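Esterase (Xanthomonas oryzae pv. oryzae, PDB 3H2G) hydrolyses ester bonds as a rice cell wall-degrading esterase that contributes to the virulence of the bacterium. Local coordinates at residues A[54-68]-A[119-133]. Numbering follows the deposited sequence.
Sequences IGVEGEPATASGVLL and VVVGSDYLGLGKSNY
Y133 reaches back along strand 60-68 to the hairpin turn G55-G58. Its CB leaves the backbone with chi1 at -134°, an unusual setting that swings the ring toward the turn. CD1 then lies 3.9 Å from A61 CB, CE1 passes close to G55 CA, and L126 CD1 sits over the centre of one ring face. At the tip, OH receives the N-H of V56 (N to OH 2.9 Å) and donates to E59 OE2 (OH to OE2 2.7 Å), which meets it from the ring edge; the other carboxylate oxygen, OE1, takes the N-H of E57, so the E59 side chain bridges ring and turn.

Farther along, strands 60-68 and 119-123 pair antiparallel, V66 with G122 and L68 with V120 each exchanging two backbone bonds. This is the junction, in a fold of the alpha/beta-hydrolase type, where the antiparallel N-terminal strands meet the parallel part of the sheet. L67 CD1 packs on V121 CG2 (3.6 Å) and V119 CG1, on the sheet face covered by helix 141-162.

The bonding goes on beyond these pairs: D124 N donates to S64 O, and S64 OG donates to the anti lone pair of D124 OD2 (2.6 Å) and accepts from K130 N; D124 OD1 is taken by Q96 N. S131 OG, placed opposite its own backbone N (chi1 175°), donates to T62 O while accepting from G127 N and Y133 N, the latter closing an ST turn. N132 OD1 receives T62 N from above its carbonyl plane (3.0 Å), and a water links T62 OG1 to K130 O.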
# COMPACT_ATOMS: atom_id res chain seq x y z
N ILE A 54 9.81 12.09 8.23
CA ILE A 54 9.05 12.80 9.25
C ILE A 54 7.89 11.98 9.81
O ILE A 54 7.39 11.07 9.16
CB ILE A 54 8.45 14.12 8.71
CG1 ILE A 54 7.69 13.85 7.41
CG2 ILE A 54 9.56 15.15 8.52
CD1 ILE A 54 6.88 15.04 6.91
N GLY A 55 7.49 12.33 11.03
CA GLY A 55 6.38 11.67 11.68
C GLY A 55 5.10 12.37 11.26
O GLY A 55 5.12 13.25 10.40
N VAL A 56 3.97 11.99 11.86
CA VAL A 56 2.69 12.59 11.50
C VAL A 56 2.57 14.05 11.92
O VAL A 56 1.69 14.76 11.44
CB VAL A 56 1.51 11.79 12.10
CG1 VAL A 56 1.59 10.33 11.66
CG2 VAL A 56 1.51 11.89 13.62
N GLU A 57 3.45 14.50 12.82
CA GLU A 57 3.42 15.88 13.27
C GLU A 57 4.59 16.65 12.67
O GLU A 57 4.91 17.76 13.09
CB GLU A 57 3.50 15.95 14.80
CG GLU A 57 2.31 15.33 15.53
CD GLU A 57 0.98 15.89 15.07
OE1 GLU A 57 0.90 17.11 14.85
OE2 GLU A 57 0.01 15.11 14.94
N GLY A 58 5.23 16.05 11.67
CA GLY A 58 6.35 16.68 11.00
C GLY A 58 7.66 16.59 11.76
O GLY A 58 8.65 17.21 11.37
N GLU A 59 7.67 15.83 12.85
CA GLU A 59 8.86 15.68 13.67
C GLU A 59 9.81 14.65 13.04
O GLU A 59 9.39 13.82 12.23
CB GLU A 59 8.49 15.22 15.09
CG GLU A 59 8.16 13.74 15.21
CD GLU A 59 6.72 13.40 14.85
OE1 GLU A 59 6.13 14.06 13.97
OE2 GLU A 59 6.18 12.45 15.45
N PRO A 60 11.10 14.70 13.40
CA PRO A 60 12.03 13.73 12.82
C PRO A 60 11.71 12.28 13.18
O PRO A 60 11.30 11.98 14.31
CB PRO A 60 13.39 14.19 13.35
CG PRO A 60 13.05 14.92 14.61
CD PRO A 60 11.81 15.68 14.24
N ALA A 61 11.91 11.40 12.21
CA ALA A 61 11.66 9.97 12.39
C ALA A 61 12.52 9.23 11.37
O ALA A 61 13.11 9.86 10.49
CB ALA A 61 10.19 9.67 12.15
N THR A 62 12.60 7.91 11.50
CA THR A 62 13.38 7.11 10.56
C THR A 62 12.47 6.03 9.99
O THR A 62 11.40 5.75 10.53
CB THR A 62 14.58 6.42 11.24
OG1 THR A 62 14.10 5.45 12.18
CG2 THR A 62 15.46 7.44 11.95
N ALA A 63 12.91 5.43 8.89
CA ALA A 63 12.16 4.37 8.23
C ALA A 63 13.13 3.53 7.41
O ALA A 63 14.26 3.94 7.16
CB ALA A 63 11.08 4.96 7.33
N SER A 64 12.67 2.36 6.99
CA SER A 64 13.50 1.48 6.18
C SER A 64 12.82 1.29 4.82
O SER A 64 11.67 1.70 4.64
CB SER A 64 13.70 0.14 6.88
OG SER A 64 12.46 -0.49 7.18
N GLY A 65 13.53 0.69 3.88
CA GLY A 65 12.94 0.49 2.57
C GLY A 65 13.64 -0.57 1.77
O GLY A 65 14.69 -1.07 2.17
N VAL A 66 13.05 -0.92 0.63
CA VAL A 66 13.61 -1.92 -0.26
C VAL A 66 13.91 -1.24 -1.59
O VAL A 66 13.20 -0.34 -2.01
CB VAL A 66 12.63 -3.11 -0.48
CG1 VAL A 66 11.30 -2.61 -1.04
CG2 VAL A 66 13.25 -4.13 -1.41
N LEU A 67 15.00 -1.67 -2.23
CA LEU A 67 15.40 -1.11 -3.52
C LEU A 67 15.78 -2.26 -4.44
O LEU A 67 16.67 -3.05 -4.11
CB LEU A 67 16.59 -0.17 -3.34
CG LEU A 67 17.33 0.29 -4.61
CD1 LEU A 67 16.39 1.07 -5.51
CD2 LEU A 67 18.54 1.14 -4.22
N LEU A 68 15.09 -2.37 -5.57
CA LEU A 68 15.37 -3.42 -6.55
C LEU A 68 16.01 -2.74 -7.75
O LEU A 68 15.43 -1.82 -8.34
CB LEU A 68 14.07 -4.13 -6.95
CG LEU A 68 13.27 -4.74 -5.79
CD1 LEU A 68 12.01 -5.41 -6.32
CD2 LEU A 68 14.14 -5.74 -5.04
N VAL A 119 13.27 0.26 -11.85
CA VAL A 119 13.95 0.37 -10.56
C VAL A 119 12.77 0.50 -9.60
O VAL A 119 11.90 1.34 -9.79
CB VAL A 119 14.84 1.63 -10.48
CG1 VAL A 119 15.38 1.80 -9.06
CG2 VAL A 119 15.99 1.51 -11.46
N VAL A 120 12.73 -0.36 -8.59
CA VAL A 120 11.62 -0.34 -7.64
C VAL A 120 12.05 0.06 -6.24
O VAL A 120 12.98 -0.51 -5.69
CB VAL A 120 10.92 -1.72 -7.58
CG1 VAL A 120 9.70 -1.64 -6.66
CG2 VAL A 120 10.51 -2.16 -8.97
N VAL A 121 11.37 1.06 -5.68
CA VAL A 121 11.67 1.53 -4.34
C VAL A 121 10.41 1.51 -3.50
O VAL A 121 9.37 2.04 -3.91
CB VAL A 121 12.20 2.98 -4.35
CG1 VAL A 121 12.56 3.39 -2.92
CG2 VAL A 121 13.41 3.09 -5.26
N GLY A 122 10.49 0.91 -2.32
CA GLY A 122 9.33 0.86 -1.45
C GLY A 122 9.72 1.12 -0.00
O GLY A 122 10.75 0.65 0.47
N SER A 123 8.91 1.91 0.69
CA SER A 123 9.16 2.21 2.09
C SER A 123 8.43 1.17 2.91
O SER A 123 7.37 0.70 2.50
CB SER A 123 8.63 3.59 2.46
OG SER A 123 8.65 3.78 3.87
N ASP A 124 8.98 0.79 4.06
CA ASP A 124 8.29 -0.17 4.91
C ASP A 124 7.22 0.58 5.70
O ASP A 124 6.38 -0.03 6.36
CB ASP A 124 9.27 -0.86 5.87
CG ASP A 124 10.11 -1.91 5.16
OD1 ASP A 124 9.54 -2.70 4.38
OD2 ASP A 124 11.34 -1.94 5.39
N TYR A 125 7.25 1.91 5.60
CA TYR A 125 6.30 2.81 6.28
C TYR A 125 6.73 3.13 7.71
O TYR A 125 7.53 2.41 8.30
CB TYR A 125 4.89 2.20 6.35
CG TYR A 125 4.20 1.92 5.04
CD1 TYR A 125 3.09 1.07 4.99
CD2 TYR A 125 4.62 2.52 3.84
CE1 TYR A 125 2.43 0.81 3.81
CE2 TYR A 125 3.95 2.26 2.64
CZ TYR A 125 2.86 1.41 2.63
OH TYR A 125 2.18 1.15 1.46
N LEU A 126 6.19 4.21 8.26
CA LEU A 126 6.50 4.60 9.63
C LEU A 126 6.00 3.51 10.58
O LEU A 126 4.91 2.97 10.40
CB LEU A 126 5.79 5.91 10.00
CG LEU A 126 6.31 7.25 9.46
CD1 LEU A 126 5.44 8.37 10.01
CD2 LEU A 126 7.75 7.46 9.89
N GLY A 127 6.81 3.18 11.59
CA GLY A 127 6.40 2.19 12.57
C GLY A 127 6.60 0.73 12.19
O GLY A 127 6.29 -0.15 12.99
N LEU A 128 7.11 0.47 10.99
CA LEU A 128 7.34 -0.90 10.54
C LEU A 128 8.79 -1.06 10.10
O LEU A 128 9.50 -0.08 9.92
CB LEU A 128 6.40 -1.23 9.38
CG LEU A 128 4.91 -1.10 9.70
CD1 LEU A 128 4.10 -1.27 8.42
CD2 LEU A 128 4.51 -2.14 10.75
N GLY A 129 9.23 -2.31 9.94
CA GLY A 129 10.60 -2.54 9.53
C GLY A 129 11.56 -1.98 10.57
O GLY A 129 11.38 -2.21 11.77
N LYS A 130 12.56 -1.23 10.12
CA LYS A 130 13.54 -0.65 11.04
C LYS A 130 13.17 0.75 11.55
O LYS A 130 13.98 1.41 12.21
CB LYS A 130 14.91 -0.59 10.37
CG LYS A 130 15.51 -1.94 10.03
CD LYS A 130 16.88 -1.76 9.39
CE LYS A 130 17.53 -3.08 9.04
NZ LYS A 130 18.88 -2.88 8.42
N SER A 131 11.96 1.20 11.25
CA SER A 131 11.52 2.53 11.68
C SER A 131 11.50 2.69 13.20
O SER A 131 11.19 1.74 13.92
CB SER A 131 10.13 2.83 11.12
OG SER A 131 9.64 4.06 11.62
N ASN A 132 11.81 3.89 13.67
CA ASN A 132 11.80 4.15 15.11
C ASN A 132 10.45 4.67 15.60
O ASN A 132 10.31 5.00 16.78
CB ASN A 132 12.91 5.15 15.49
CG ASN A 132 12.73 6.52 14.86
OD1 ASN A 132 11.78 6.77 14.11
ND2 ASN A 132 13.65 7.44 15.17
N TYR A 133 9.46 4.73 14.72
CA TYR A 133 8.14 5.23 15.12
C TYR A 133 7.42 4.22 16.03
O TYR A 133 7.43 3.02 15.77
CB TYR A 133 7.29 5.54 13.89
CG TYR A 133 6.57 6.88 13.99
CD1 TYR A 133 7.30 8.07 14.15
CD2 TYR A 133 5.18 6.96 13.93
CE1 TYR A 133 6.65 9.30 14.25
CE2 TYR A 133 4.52 8.19 14.03
CZ TYR A 133 5.26 9.35 14.19
OH TYR A 133 4.61 10.56 14.30
O HOH W 1 15.46 3.39 13.11
O HOH W 2 10.07 1.71 7.91